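PDB 2JH3: ribosomal protein s2-related protein, which binds a 4Fe-4S iron-sulfur cluster and, with its chelatase-like fold, may act as a ferrochelatase of the sirohydrochlorin type. Local coordinates for residues S5-G10 with R60-S65; V67-V72 with V110-P115; L195-S200 with E233-A238; D142-L147 with V202-A207. All coordinates share one frame; numbering follows the deposited sequence.

Contact 1: S5-G10 with R60-S65; sequences SLVLIG and RTVAYS
Strand 5-10 meets residues 60-65, an irregular run leading into strand 66-71, through Ser5 and Val7, and the backbones come closest at Ser5 and Tyr64, whose CA atoms are 5.9 Å apart. Ser5 carries the largest share of the contact. Its OG stands anti to the carbonyl carbon (chi1 -49°), which brings the hydroxyl up to Tyr64, 3.1 Å from CD2 and oblique to the ring. The backbone N of Tyr64 gives Ser5 OG a weak, bent hydrogen bond (3.4 Å, 135° at the hydrogen). The stronger partner of this hydroxyl is the carboxylate of Glu43, whose OE2 also takes the N-H of Ala63, so one acid ties the start of the strand to the irregular run. The contact lies in the chelatase-like alpha/beta domain, where strand 5-10 runs between its parallel neighbours 43-48 and 66-71. Two residues further on, Val7 turns CG2 to CG1 of Val62 at 3.9 Å, the two side chains crossing at about a right angle. Branched and wholly apolar, these valines suit a buried place, and Val62 also packs on Leu45. The ring of Tyr64 has the methyl of Ala63 over the centre of one face, 3.8 Å above its plane.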
loop_
_atom_site.group_PDB
_atom_site.type_symbol
_atom_site.label_atom_id
_atom_site.label_comp_id
_atom_site.label_asym_id
_atom_site.label_seq_id
_atom_site.Cartn_x
_atom_site.Cartn_y
_atom_site.Cartn_z
ATOM N N SER A 5 -21.934 25.327 -16.241
ATOM C CA SER A 5 -21.482 23.993 -15.802
ATOM C C SER A 5 -22.578 23.297 -14.981
ATOM O O SER A 5 -23.281 23.900 -14.157
ATOM C CB SER A 5 -20.191 24.073 -14.902
ATOM O OG SER A 5 -19.148 24.895 -15.447
ATOM N N LEU A 6 -22.676 21.994 -15.160
ATOM C CA LEU A 6 -23.609 21.195 -14.335
ATOM C C LEU A 6 -22.718 20.283 -13.509
ATOM O O LEU A 6 -21.805 19.701 -14.038
ATOM C CB LEU A 6 -24.486 20.381 -15.263
ATOM C CG LEU A 6 -25.450 19.397 -14.596
ATOM C CD1 LEU A 6 -26.433 20.134 -13.636
ATOM C CD2 LEU A 6 -26.178 18.724 -15.701
ATOM N N VAL A 7 -22.957 20.231 -12.217
ATOM C CA VAL A 7 -22.254 19.346 -11.315
ATOM C C VAL A 7 -23.245 18.377 -10.704
ATOM O O VAL A 7 -24.220 18.791 -10.102
ATOM C CB VAL A 7 -21.630 20.118 -10.199
ATOM C CG1 VAL A 7 -21.069 19.190 -9.131
ATOM C CG2 VAL A 7 -20.553 21.064 -10.757
ATOM N N LEU A 8 -23.037 17.084 -10.960
ATOM C CA LEU A 8 -23.788 16.000 -10.289
ATOM C C LEU A 8 -23.066 15.437 -9.056
ATOM O O LEU A 8 -21.855 15.075 -9.119
ATOM C CB LEU A 8 -24.068 14.887 -11.304
ATOM C CG LEU A 8 -24.770 15.276 -12.594
ATOM C CD1 LEU A 8 -25.120 14.037 -13.348
ATOM C CD2 LEU A 8 -25.979 16.129 -12.364
ATOM N N ILE A 9 -23.789 15.327 -7.938
ATOM C CA ILE A 9 -23.231 14.879 -6.647
ATOM C C ILE A 9 -23.801 13.547 -6.226
ATOM O O ILE A 9 -25.032 13.396 -6.058
ATOM C CB ILE A 9 -23.553 15.819 -5.466
ATOM C CG1 ILE A 9 -23.100 17.231 -5.763
ATOM C CG2 ILE A 9 -22.917 15.298 -4.184
ATOM C CD1 ILE A 9 -21.657 17.297 -6.086
ATOM N N GLY A 10 -22.916 12.583 -5.988
ATOM C CA GLY A 10 -23.312 11.259 -5.509
ATOM C C GLY A 10 -22.770 11.010 -4.122
ATOM O O GLY A 10 -21.958 11.781 -3.582
ATOM N N ARG A 60 -13.722 23.859 -7.491
ATOM C CA ARG A 60 -12.429 24.315 -8.047
ATOM C C ARG A 60 -12.161 23.667 -9.411
ATOM O O ARG A 60 -11.344 24.123 -10.177
ATOM C CB ARG A 60 -11.315 23.985 -7.018
ATOM C CG ARG A 60 -10.578 22.732 -7.379
ATOM C CD ARG A 60 -9.308 22.521 -6.558
ATOM N NE ARG A 60 -9.544 21.720 -5.358
ATOM C CZ ARG A 60 -9.530 22.185 -4.107
ATOM N NH1 ARG A 60 -9.273 23.469 -3.870
ATOM N NH2 ARG A 60 -9.749 21.337 -3.085
ATOM N N THR A 61 -12.876 22.591 -9.732
ATOM C CA THR A 61 -12.721 21.975 -11.000
ATOM C C THR A 61 -13.633 22.541 -12.090
ATOM O O THR A 61 -13.520 22.114 -13.229
ATOM C CB THR A 61 -12.897 20.454 -10.937
ATOM O OG1 THR A 61 -14.267 20.096 -10.869
ATOM C CG2 THR A 61 -12.141 19.859 -9.750
ATOM N N VAL A 62 -14.566 23.431 -11.753
ATOM C CA VAL A 62 -15.579 23.845 -12.731
ATOM C C VAL A 62 -15.017 24.972 -13.588
ATOM O O VAL A 62 -14.321 25.853 -13.096
ATOM C CB VAL A 62 -16.996 24.168 -12.109
ATOM C CG1 VAL A 62 -17.363 23.214 -10.980
ATOM C CG2 VAL A 62 -17.069 25.465 -11.679
ATOM N N ALA A 63 -15.280 24.866 -14.872
ATOM C CA ALA A 63 -14.677 25.652 -15.859
ATOM C C ALA A 63 -15.304 27.031 -16.002
ATOM O O ALA A 63 -14.603 27.959 -16.407
ATOM C CB ALA A 63 -14.698 24.911 -17.200
ATOM N N TYR A 64 -16.582 27.148 -15.608
ATOM C CA TYR A 64 -17.443 28.345 -15.826
ATOM C C TYR A 64 -17.915 28.964 -14.538
ATOM O O TYR A 64 -17.722 28.414 -13.456
ATOM C CB TYR A 64 -18.617 27.996 -16.726
ATOM C CG TYR A 64 -18.115 27.278 -17.957
ATOM C CD1 TYR A 64 -17.189 27.886 -18.779
ATOM C CD2 TYR A 64 -18.519 25.977 -18.264
ATOM C CE1 TYR A 64 -16.695 27.229 -19.879
ATOM C CE2 TYR A 64 -18.013 25.302 -19.354
ATOM C CZ TYR A 64 -17.113 25.958 -20.163
ATOM O OH TYR A 64 -16.594 25.348 -21.275
ATOM N N SER A 65 -18.460 30.170 -14.655
ATOM C CA SER A 65 -18.732 31.030 -13.508
ATOM C C SER A 65 -20.187 30.924 -13.082
ATOM O O SER A 65 -20.616 31.568 -12.126
ATOM C CB SER A 65 -18.410 32.495 -13.884
ATOM O OG SER A 65 -19.229 32.923 -14.969
#

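Contact 2: V67-V72 with V110-P115; sequences VTVVPV and VRYTRP
Val67 and Val110 run alongside each other from neighbouring strands, with CG1 of Val67 pressed to 3.4 Å from CG2 of Val110, tighter than usual for two methyls. Val69 continues this apolar face: its CG2 reaches Val110 CG1, while CG1, anti to the backbone N (chi1 180°), meets the edge of the Tyr112 ring at CD1, 3.9 Å away and in the ring plane. Pro71 then sets CG against Tyr112 CE1 at 3.7 Å. Short beta-branched residues suit these paired strands, parallel neighbours within the chelatase-like domain. Three nearly straight backbone bonds join them: Arg111 N to Val67 O (2.9 Å), Val69 N to Arg111 O (2.8 Å) and Thr113 N to Val69 O (3.0 Å). On the other face Thr68 runs alongside Arg111, whose guanidinium is held by the carbonyls of Gly99 and Ala261. Beyond the strand Thr113 gives its hydroxyl proton to Arg114 O, OG1 to O 2.7 Å, and rests OG1 beside Val70. Tyr112 OH is bonded to Thr80 O in helix 78-88. These hydroxyls and Arg111 NE and NH2 thus meet carbonyl oxygens, which fixes the guanidinium's orientation and probably offsets part of the cost of burying its charge.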
loop_
_atom_site.group_PDB
_atom_site.type_symbol
_atom_site.label_atom_id
_atom_site.label_comp_id
_atom_site.label_asym_id
_atom_site.label_seq_id
_atom_site.Cartn_x
_atom_site.Cartn_y
_atom_site.Cartn_z
ATOM N N VAL A 67 -22.804 27.826 -12.167
ATOM C CA VAL A 67 -22.832 26.377 -11.862
ATOM C C VAL A 67 -24.138 25.947 -11.213
ATOM O O VAL A 67 -24.715 26.673 -10.385
ATOM C CB VAL A 67 -21.577 25.979 -11.014
ATOM C CG1 VAL A 67 -21.624 26.551 -9.710
ATOM C CG2 VAL A 67 -21.429 24.440 -10.872
ATOM N N THR A 68 -24.644 24.799 -11.658
ATOM C CA THR A 68 -25.859 24.198 -11.080
ATOM C C THR A 68 -25.382 22.874 -10.486
ATOM O O THR A 68 -24.693 22.092 -11.179
ATOM C CB THR A 68 -26.962 23.950 -12.163
ATOM O OG1 THR A 68 -27.263 25.164 -12.807
ATOM C CG2 THR A 68 -28.237 23.412 -11.524
ATOM N N VAL A 69 -25.704 22.662 -9.219
ATOM C CA VAL A 69 -25.301 21.462 -8.497
ATOM C C VAL A 69 -26.571 20.666 -8.175
ATOM O O VAL A 69 -27.401 21.139 -7.395
ATOM C CB VAL A 69 -24.574 21.809 -7.215
ATOM C CG1 VAL A 69 -24.151 20.613 -6.437
ATOM C CG2 VAL A 69 -23.318 22.673 -7.550
ATOM N N VAL A 70 -26.666 19.483 -8.762
ATOM C CA VAL A 70 -27.795 18.551 -8.459
ATOM C C VAL A 70 -27.347 17.324 -7.652
ATOM O O VAL A 70 -26.542 16.506 -8.142
ATOM C CB VAL A 70 -28.458 18.044 -9.752
ATOM C CG1 VAL A 70 -29.695 17.060 -9.449
ATOM C CG2 VAL A 70 -28.932 19.216 -10.630
ATOM N N PRO A 71 -27.939 17.108 -6.465
ATOM C CA PRO A 71 -27.739 15.867 -5.741
ATOM C C PRO A 71 -28.445 14.626 -6.312
ATOM O O PRO A 71 -29.677 14.547 -6.273
ATOM C CB PRO A 71 -28.308 16.182 -4.323
ATOM C CG PRO A 71 -28.361 17.648 -4.259
ATOM C CD PRO A 71 -28.737 18.038 -5.656
ATOM N N VAL A 72 -27.654 13.649 -6.767
ATOM C CA VAL A 72 -28.166 12.353 -7.229
ATOM C C VAL A 72 -28.363 11.456 -5.987
ATOM O O VAL A 72 -27.596 10.522 -5.729
ATOM C CB VAL A 72 -27.218 11.725 -8.314
ATOM C CG1 VAL A 72 -27.840 10.418 -8.931
ATOM C CG2 VAL A 72 -27.024 12.681 -9.428
ATOM N N VAL A 110 -23.413 29.794 -7.845
ATOM C CA VAL A 110 -23.762 28.408 -7.642
ATOM C C VAL A 110 -25.225 28.348 -7.223
ATOM O O VAL A 110 -25.621 29.011 -6.258
ATOM C CB VAL A 110 -22.922 27.818 -6.468
ATOM C CG1 VAL A 110 -23.141 26.327 -6.342
ATOM C CG2 VAL A 110 -21.444 28.156 -6.665
ATOM N N ARG A 111 -25.972 27.505 -7.912
ATOM C CA ARG A 111 -27.346 27.108 -7.522
ATOM C C ARG A 111 -27.359 25.614 -7.156
ATOM O O ARG A 111 -27.029 24.757 -7.972
ATOM C CB ARG A 111 -28.293 27.383 -8.685
ATOM C CG ARG A 111 -29.736 27.251 -8.363
ATOM C CD ARG A 111 -30.590 27.833 -9.530
ATOM N NE ARG A 111 -31.542 26.806 -9.906
ATOM C CZ ARG A 111 -31.505 26.093 -11.023
ATOM N NH1 ARG A 111 -30.597 26.302 -11.977
ATOM N NH2 ARG A 111 -32.426 25.162 -11.170
ATOM N N TYR A 112 -27.721 25.353 -5.919
ATOM C CA TYR A 112 -27.861 24.024 -5.337
ATOM C C TYR A 112 -29.331 23.624 -5.360
ATOM O O TYR A 112 -30.190 24.303 -4.767
ATOM C CB TYR A 112 -27.299 24.037 -3.919
ATOM C CG TYR A 112 -27.352 22.719 -3.161
ATOM C CD1 TYR A 112 -26.510 21.667 -3.491
ATOM C CD2 TYR A 112 -28.236 22.525 -2.108
ATOM C CE1 TYR A 112 -26.535 20.473 -2.781
ATOM C CE2 TYR A 112 -28.259 21.312 -1.395
ATOM C CZ TYR A 112 -27.397 20.299 -1.747
ATOM O OH TYR A 112 -27.404 19.076 -1.092
ATOM N N THR A 113 -29.643 22.564 -6.104
ATOM C CA THR A 113 -31.047 22.163 -6.279
ATOM C C THR A 113 -31.504 21.162 -5.194
ATOM O O THR A 113 -30.720 20.647 -4.376
ATOM C CB THR A 113 -31.326 21.536 -7.656
ATOM O OG1 THR A 113 -30.800 20.187 -7.741
ATOM C CG2 THR A 113 -30.730 22.350 -8.791
ATOM N N ARG A 114 -32.810 20.890 -5.233
ATOM C CA ARG A 114 -33.405 19.803 -4.505
ATOM C C ARG A 114 -32.833 18.556 -5.079
ATOM O O ARG A 114 -32.329 18.524 -6.223
ATOM C CB ARG A 114 -34.935 19.877 -4.652
ATOM C CG ARG A 114 -35.474 21.057 -3.921
ATOM C CD ARG A 114 -37.022 21.104 -4.002
ATOM N NE ARG A 114 -37.650 20.030 -3.215
ATOM C CZ ARG A 114 -38.976 19.826 -3.143
ATOM N NH1 ARG A 114 -39.822 20.603 -3.834
ATOM N NH2 ARG A 114 -39.444 18.814 -2.431
ATOM N N PRO A 115 -32.847 17.498 -4.286
ATOM C CA PRO A 115 -32.372 16.225 -4.760
ATOM C C PRO A 115 -33.235 15.510 -5.775
ATOM O O PRO A 115 -34.477 15.714 -5.823
ATOM C CB PRO A 115 -32.249 15.420 -3.487
ATOM C CG PRO A 115 -32.927 16.171 -2.447
ATOM C CD PRO A 115 -33.266 17.471 -2.879
#

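Contact 3: L195-S200 with E233-A238; sequences LSEWPS and ERFPQA
This is a partly buried packing contact between a 3-10 segment, 195-200, and the end of helix 218-234 with the turn that follows it, on the periphery of the second chelatase-like domain. Its middle is a CH-pi contact: Pro199 lies over one face of the Phe235 ring, with CB 4.1 Å from the ring centroid and 27° off the normal. Proline is apt here, because its compact, constrained ring presents C-H groups to the aromatic face while its backbone fits the tight 3-10 path. Phe235, the first residue to leave the helical conformation, has CG anti to the carbonyl carbon (chi1 -65°), a torsion that carries the ring over to the proline. Glu197 comes to the ring's edge, its OE2 3.5 Å from Phe235 CZ, where the positively polarised C-H groups should favour a carboxylate. The acid's other oxygen, OE1, forms a salt bridge with Arg234 NH1 at 2.6 Å; the approach is near the guanidinium plane, yet the hydrogen bond within it is weak and bent. Arg234 reaches there with a chain extended from CG to NE. Glu197 O in turn accepts both the N and the OG of Ser200, the latter at 2.7 Å, which fixes the 3-10 segment. Ala238, closing a type I turn from Phe235, fits its small methyl against Pro199 CG at 3.6 Å and near Trp198 CH2. Behind Pro199, the indole of Trp198 packs on Leu228 and Ala231 of helix 218-234 and on Leu146 and Ala207 of strands 144-149 and 207-211.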
loop_
_atom_site.group_PDB
_atom_site.type_symbol
_atom_site.label_atom_id
_atom_site.label_comp_id
_atom_site.label_asym_id
_atom_site.label_seq_id
_atom_site.Cartn_x
_atom_site.Cartn_y
_atom_site.Cartn_z
ATOM N N LEU A 195 -40.537 -5.583 3.349
ATOM C CA LEU A 195 -40.589 -6.387 2.129
ATOM C C LEU A 195 -40.888 -7.875 2.397
ATOM O O LEU A 195 -41.483 -8.537 1.559
ATOM C CB LEU A 195 -39.237 -6.246 1.421
ATOM C CG LEU A 195 -39.000 -7.054 0.168
ATOM C CD1 LEU A 195 -39.963 -6.705 -0.918
ATOM C CD2 LEU A 195 -37.561 -6.883 -0.337
ATOM N N SER A 196 -40.445 -8.393 3.548
ATOM C CA SER A 196 -40.708 -9.779 3.963
ATOM C C SER A 196 -42.214 -10.042 4.215
ATOM O O SER A 196 -42.635 -11.168 4.314
ATOM C CB SER A 196 -39.841 -10.131 5.166
ATOM O OG SER A 196 -40.289 -9.419 6.282
ATOM N N GLU A 197 -43.033 -8.989 4.217
ATOM C CA GLU A 197 -44.454 -9.088 4.324
ATOM C C GLU A 197 -45.175 -8.575 3.052
ATOM O O GLU A 197 -46.372 -8.261 3.075
ATOM C CB GLU A 197 -44.878 -8.229 5.514
ATOM C CG GLU A 197 -44.322 -8.660 6.867
ATOM C CD GLU A 197 -45.014 -9.914 7.386
ATOM O OE1 GLU A 197 -44.340 -10.743 8.050
ATOM O OE2 GLU A 197 -46.230 -10.068 7.115
ATOM N N TRP A 198 -44.491 -8.499 1.927
ATOM C CA TRP A 198 -45.070 -7.791 0.754
ATOM C C TRP A 198 -46.427 -8.308 0.240
ATOM O O TRP A 198 -47.244 -7.510 -0.195
ATOM C CB TRP A 198 -44.067 -7.702 -0.429
ATOM C CG TRP A 198 -43.766 -8.975 -1.171
ATOM C CD1 TRP A 198 -42.666 -9.777 -1.009
ATOM C CD2 TRP A 198 -44.524 -9.559 -2.239
ATOM N NE1 TRP A 198 -42.714 -10.853 -1.864
ATOM C CE2 TRP A 198 -43.847 -10.746 -2.635
ATOM C CE3 TRP A 198 -45.756 -9.261 -2.832
ATOM C CZ2 TRP A 198 -44.356 -11.619 -3.619
ATOM C CZ3 TRP A 198 -46.249 -10.114 -3.801
ATOM C CH2 TRP A 198 -45.562 -11.291 -4.180
ATOM N N PRO A 199 -46.658 -9.634 0.223
ATOM C CA PRO A 199 -47.962 -10.090 -0.275
ATOM C C PRO A 199 -49.185 -9.588 0.568
ATOM O O PRO A 199 -50.300 -9.558 0.051
ATOM C CB PRO A 199 -47.809 -11.618 -0.267
ATOM C CG PRO A 199 -46.301 -11.867 -0.212
ATOM C CD PRO A 199 -45.804 -10.775 0.609
ATOM N N SER A 200 -48.963 -9.165 1.820
ATOM C CA SER A 200 -49.996 -8.516 2.638
ATOM C C SER A 200 -50.517 -7.199 2.038
ATOM O O SER A 200 -51.554 -6.664 2.493
ATOM C CB SER A 200 -49.458 -8.206 4.027
ATOM O OG SER A 200 -48.565 -7.102 4.040
ATOM N N GLU A 233 -42.333 -18.009 2.129
ATOM C CA GLU A 233 -42.779 -18.997 3.150
ATOM C C GLU A 233 -43.986 -18.573 3.918
ATOM O O GLU A 233 -44.832 -19.395 4.230
ATOM C CB GLU A 233 -41.728 -19.277 4.229
ATOM C CG GLU A 233 -40.373 -19.632 3.814
ATOM C CD GLU A 233 -39.428 -19.822 5.022
ATOM O OE1 GLU A 233 -39.664 -19.213 6.128
ATOM O OE2 GLU A 233 -38.418 -20.530 4.832
ATOM N N ARG A 234 -44.008 -17.327 4.359
ATOM C CA ARG A 234 -45.084 -16.814 5.151
ATOM C C ARG A 234 -46.338 -16.736 4.331
ATOM O O ARG A 234 -47.427 -16.713 4.889
ATOM C CB ARG A 234 -44.775 -15.425 5.670
ATOM C CG ARG A 234 -43.748 -15.382 6.694
ATOM C CD ARG A 234 -43.259 -13.952 6.870
ATOM N NE ARG A 234 -41.976 -13.921 7.562
ATOM C CZ ARG A 234 -41.381 -12.823 7.987
ATOM N NH1 ARG A 234 -41.945 -11.646 7.760
ATOM N NH2 ARG A 234 -40.196 -12.897 8.585
ATOM N N PHE A 235 -46.193 -16.690 3.008
ATOM C CA PHE A 235 -47.314 -16.391 2.086
ATOM C C PHE A 235 -47.163 -17.305 0.909
ATOM O O PHE A 235 -46.865 -16.852 -0.213
ATOM C CB PHE A 235 -47.284 -14.923 1.589
ATOM C CG PHE A 235 -47.505 -13.854 2.676
ATOM C CD1 PHE A 235 -48.782 -13.350 2.935
ATOM C CD2 PHE A 235 -46.440 -13.299 3.353
ATOM C CE1 PHE A 235 -48.965 -12.314 3.881
ATOM C CE2 PHE A 235 -46.616 -12.303 4.294
ATOM C CZ PHE A 235 -47.863 -11.797 4.546
ATOM N N PRO A 236 -47.372 -18.625 1.124
ATOM C CA PRO A 236 -47.169 -19.603 0.073
ATOM C C PRO A 236 -48.127 -19.343 -1.106
ATOM O O PRO A 236 -47.835 -19.720 -2.206
ATOM C CB PRO A 236 -47.487 -20.959 0.776
ATOM C CG PRO A 236 -48.254 -20.592 2.029
ATOM C CD PRO A 236 -47.806 -19.257 2.415
ATOM N N GLN A 237 -49.227 -18.662 -0.843
ATOM C CA GLN A 237 -50.189 -18.272 -1.885
ATOM C C GLN A 237 -49.856 -16.964 -2.659
ATOM O O GLN A 237 -50.645 -16.531 -3.523
ATOM C CB GLN A 237 -51.553 -18.113 -1.224
ATOM C CG GLN A 237 -51.792 -16.847 -0.416
ATOM C CD GLN A 237 -51.232 -16.871 0.983
ATOM O OE1 GLN A 237 -50.428 -17.730 1.335
ATOM N NE2 GLN A 237 -51.628 -15.904 1.787
ATOM N N ALA A 238 -48.718 -16.326 -2.343
ATOM C CA ALA A 238 -48.343 -15.025 -2.989
ATOM C C ALA A 238 -48.343 -15.158 -4.521
ATOM O O ALA A 238 -47.948 -16.205 -5.030
ATOM C CB ALA A 238 -46.981 -14.608 -2.523
#

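Contact 4: D142-L147 with V202-A207; sequences DVTLLL and VEAGQA
Thr144 packs its side chain into the loop 202-207. Its CB lies 3.9 Å from Val202 CG1, and there the side chain divides. OG1, anti to the carbonyl carbon (chi1 -55°), passes 3.3 Å from the methyl of Ala204 and lies a short 2.5 Å from a water, which accepts the N-H of Glu203. CG2, the other branch, faces CG2 of Val202 at 4.0 Å, the two side chains running antiparallel past one another. Threonine suits the spot by pairing a methyl for the valine with a hydroxyl for the water. Its backbone N makes a straight bond to Gln206 O (2.9 Å, 178° at the hydrogen), although the donor is tilted 33° from the carbonyl plane. With Ala207 pairing in parallel with Thr144, this marks where the chain joins the sheet. At the exposed end, a second water bridges Asp142 O and Gly205 N, which are 4.3 Å apart. Deeper in, Leu146 reaches Val202 CG2 with CD1 at 3.7 Å and Ala207 CB with CD2, apolar methyls packing beside the sheet. Val143 lays CG1 against the backbone of Ala207. In the parallel sheet, strand 144-149 lies between strands 172-177 and 207-211, and on the face of the sheet opposite Leu146 the side chains of Leu145 and Leu147 pack against helix 155-167.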
loop_
_atom_site.group_PDB
_atom_site.type_symbol
_atom_site.label_atom_id
_atom_site.label_comp_id
_atom_site.label_asym_id
_atom_site.label_seq_id
_atom_site.Cartn_x
_atom_site.Cartn_y
_atom_site.Cartn_z
ATOM N N ASP A 142 -52.962 -5.205 -14.757
ATOM C CA ASP A 142 -52.878 -6.517 -14.061
ATOM C C ASP A 142 -51.801 -6.619 -12.928
ATOM O O ASP A 142 -51.714 -7.670 -12.263
ATOM C CB ASP A 142 -52.624 -7.660 -15.093
ATOM C CG ASP A 142 -53.834 -7.903 -16.059
ATOM O OD1 ASP A 142 -54.918 -7.328 -15.847
ATOM O OD2 ASP A 142 -53.686 -8.696 -17.029
ATOM N N VAL A 143 -51.016 -5.550 -12.692
ATOM C CA VAL A 143 -49.836 -5.588 -11.818
ATOM C C VAL A 143 -49.875 -4.585 -10.640
ATOM O O VAL A 143 -50.199 -3.409 -10.815
ATOM C CB VAL A 143 -48.569 -5.383 -12.672
ATOM C CG1 VAL A 143 -47.291 -5.557 -11.852
ATOM C CG2 VAL A 143 -48.524 -6.417 -13.793
ATOM N N THR A 144 -49.612 -5.060 -9.415
ATOM C CA THR A 144 -49.387 -4.155 -8.280
ATOM C C THR A 144 -47.906 -3.776 -8.268
ATOM O O THR A 144 -47.009 -4.629 -8.466
ATOM C CB THR A 144 -49.789 -4.728 -6.872
ATOM O OG1 THR A 144 -51.127 -5.156 -6.907
ATOM C CG2 THR A 144 -49.698 -3.688 -5.792
ATOM N N LEU A 145 -47.712 -2.465 -8.055
ATOM C CA LEU A 145 -46.411 -1.787 -8.134
ATOM C C LEU A 145 -45.922 -1.686 -6.723
ATOM O O LEU A 145 -46.546 -1.045 -5.919
ATOM C CB LEU A 145 -46.581 -0.345 -8.627
ATOM C CG LEU A 145 -45.367 0.286 -9.350
ATOM C CD1 LEU A 145 -45.387 1.744 -9.215
ATOM C CD2 LEU A 145 -44.021 -0.319 -9.019
ATOM N N LEU A 146 -44.817 -2.335 -6.423
ATOM C CA LEU A 146 -44.239 -2.232 -5.096
ATOM C C LEU A 146 -42.955 -1.393 -5.179
ATOM O O LEU A 146 -42.108 -1.662 -6.000
ATOM C CB LEU A 146 -43.881 -3.640 -4.590
ATOM C CG LEU A 146 -44.864 -4.479 -3.763
ATOM C CD1 LEU A 146 -46.256 -4.033 -3.803
ATOM C CD2 LEU A 146 -44.700 -5.950 -4.170
ATOM N N LEU A 147 -42.810 -0.446 -4.255
ATOM C CA LEU A 147 -41.673 0.481 -4.221
ATOM C C LEU A 147 -40.880 0.207 -2.940
ATOM O O LEU A 147 -41.392 0.414 -1.849
ATOM C CB LEU A 147 -42.166 1.937 -4.215
ATOM C CG LEU A 147 -43.092 2.307 -5.396
ATOM C CD1 LEU A 147 -43.559 3.732 -5.307
ATOM C CD2 LEU A 147 -42.428 2.050 -6.701
ATOM N N VAL A 202 -50.785 -6.746 -1.529
ATOM C CA VAL A 202 -51.040 -6.942 -2.951
ATOM C C VAL A 202 -52.324 -7.715 -3.076
ATOM O O VAL A 202 -52.451 -8.800 -2.487
ATOM C CB VAL A 202 -49.907 -7.727 -3.644
ATOM C CG1 VAL A 202 -50.289 -8.174 -5.062
ATOM C CG2 VAL A 202 -48.656 -6.900 -3.689
ATOM N N GLU A 203 -53.252 -7.145 -3.848
ATOM C CA GLU A 203 -54.549 -7.752 -4.119
ATOM C C GLU A 203 -54.730 -8.120 -5.592
ATOM O O GLU A 203 -55.701 -8.793 -5.938
ATOM C CB GLU A 203 -55.648 -6.821 -3.646
ATOM C CG GLU A 203 -55.741 -6.781 -2.113
ATOM C CD GLU A 203 -56.172 -5.421 -1.565
ATOM O OE1 GLU A 203 -57.099 -4.802 -2.156
ATOM O OE2 GLU A 203 -55.595 -4.973 -0.533
ATOM N N ALA A 204 -53.807 -7.710 -6.452
ATOM C CA ALA A 204 -53.775 -8.176 -7.831
ATOM C C ALA A 204 -53.140 -9.563 -7.931
ATOM O O ALA A 204 -52.528 -10.065 -6.979
ATOM C CB ALA A 204 -52.984 -7.177 -8.711
ATOM N N GLY A 205 -53.260 -10.173 -9.102
ATOM C CA GLY A 205 -52.675 -11.460 -9.360
ATOM C C GLY A 205 -51.234 -11.446 -9.771
ATOM O O GLY A 205 -50.669 -12.502 -10.049
ATOM N N GLN A 206 -50.648 -10.249 -9.887
ATOM C CA GLN A 206 -49.187 -10.095 -10.083
ATOM C C GLN A 206 -48.673 -8.822 -9.424
ATOM O O GLN A 206 -49.463 -7.925 -9.054
ATOM C CB GLN A 206 -48.812 -10.033 -11.535
ATOM C CG GLN A 206 -48.933 -11.323 -12.245
ATOM C CD GLN A 206 -48.043 -11.335 -13.460
ATOM O OE1 GLN A 206 -48.143 -10.455 -14.317
ATOM N NE2 GLN A 206 -47.131 -12.310 -13.519
ATOM N N ALA A 207 -47.347 -8.797 -9.258
ATOM C CA ALA A 207 -46.656 -7.662 -8.634
ATOM C C ALA A 207 -45.316 -7.408 -9.309
ATOM O O ALA A 207 -44.687 -8.332 -9.823
ATOM C CB ALA A 207 -46.461 -7.936 -7.138
HETATM O O HOH W 1 -54.083 -9.537 -12.227
HETATM O O HOH W 2 -53.114 -4.388 -5.507
#

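Along the chain contacts 1 and 2 both close before contacts 3 and 4 open, matching the two CbiX-like units. Contacts 1 and 2 have centres 10 Å apart and share one mixed sheet, in which strands 5-10 and 66-71 are neighbours; a probable hydrogen bond from Val7 N to Thr68 O joins them. Contacts 3 and 4, with centres 12 Å apart, cross along the chain and meet where Trp198 packs on Leu146 and Ala207, beside the parallel sheet of the second unit. Centres of contacts 1 and 3 stand 46 Å apart, and their nearest atoms are about 24 Å apart. The two pairs thus lie in two separate chelatase-like units, one built on a mixed sheet and the other on a parallel one.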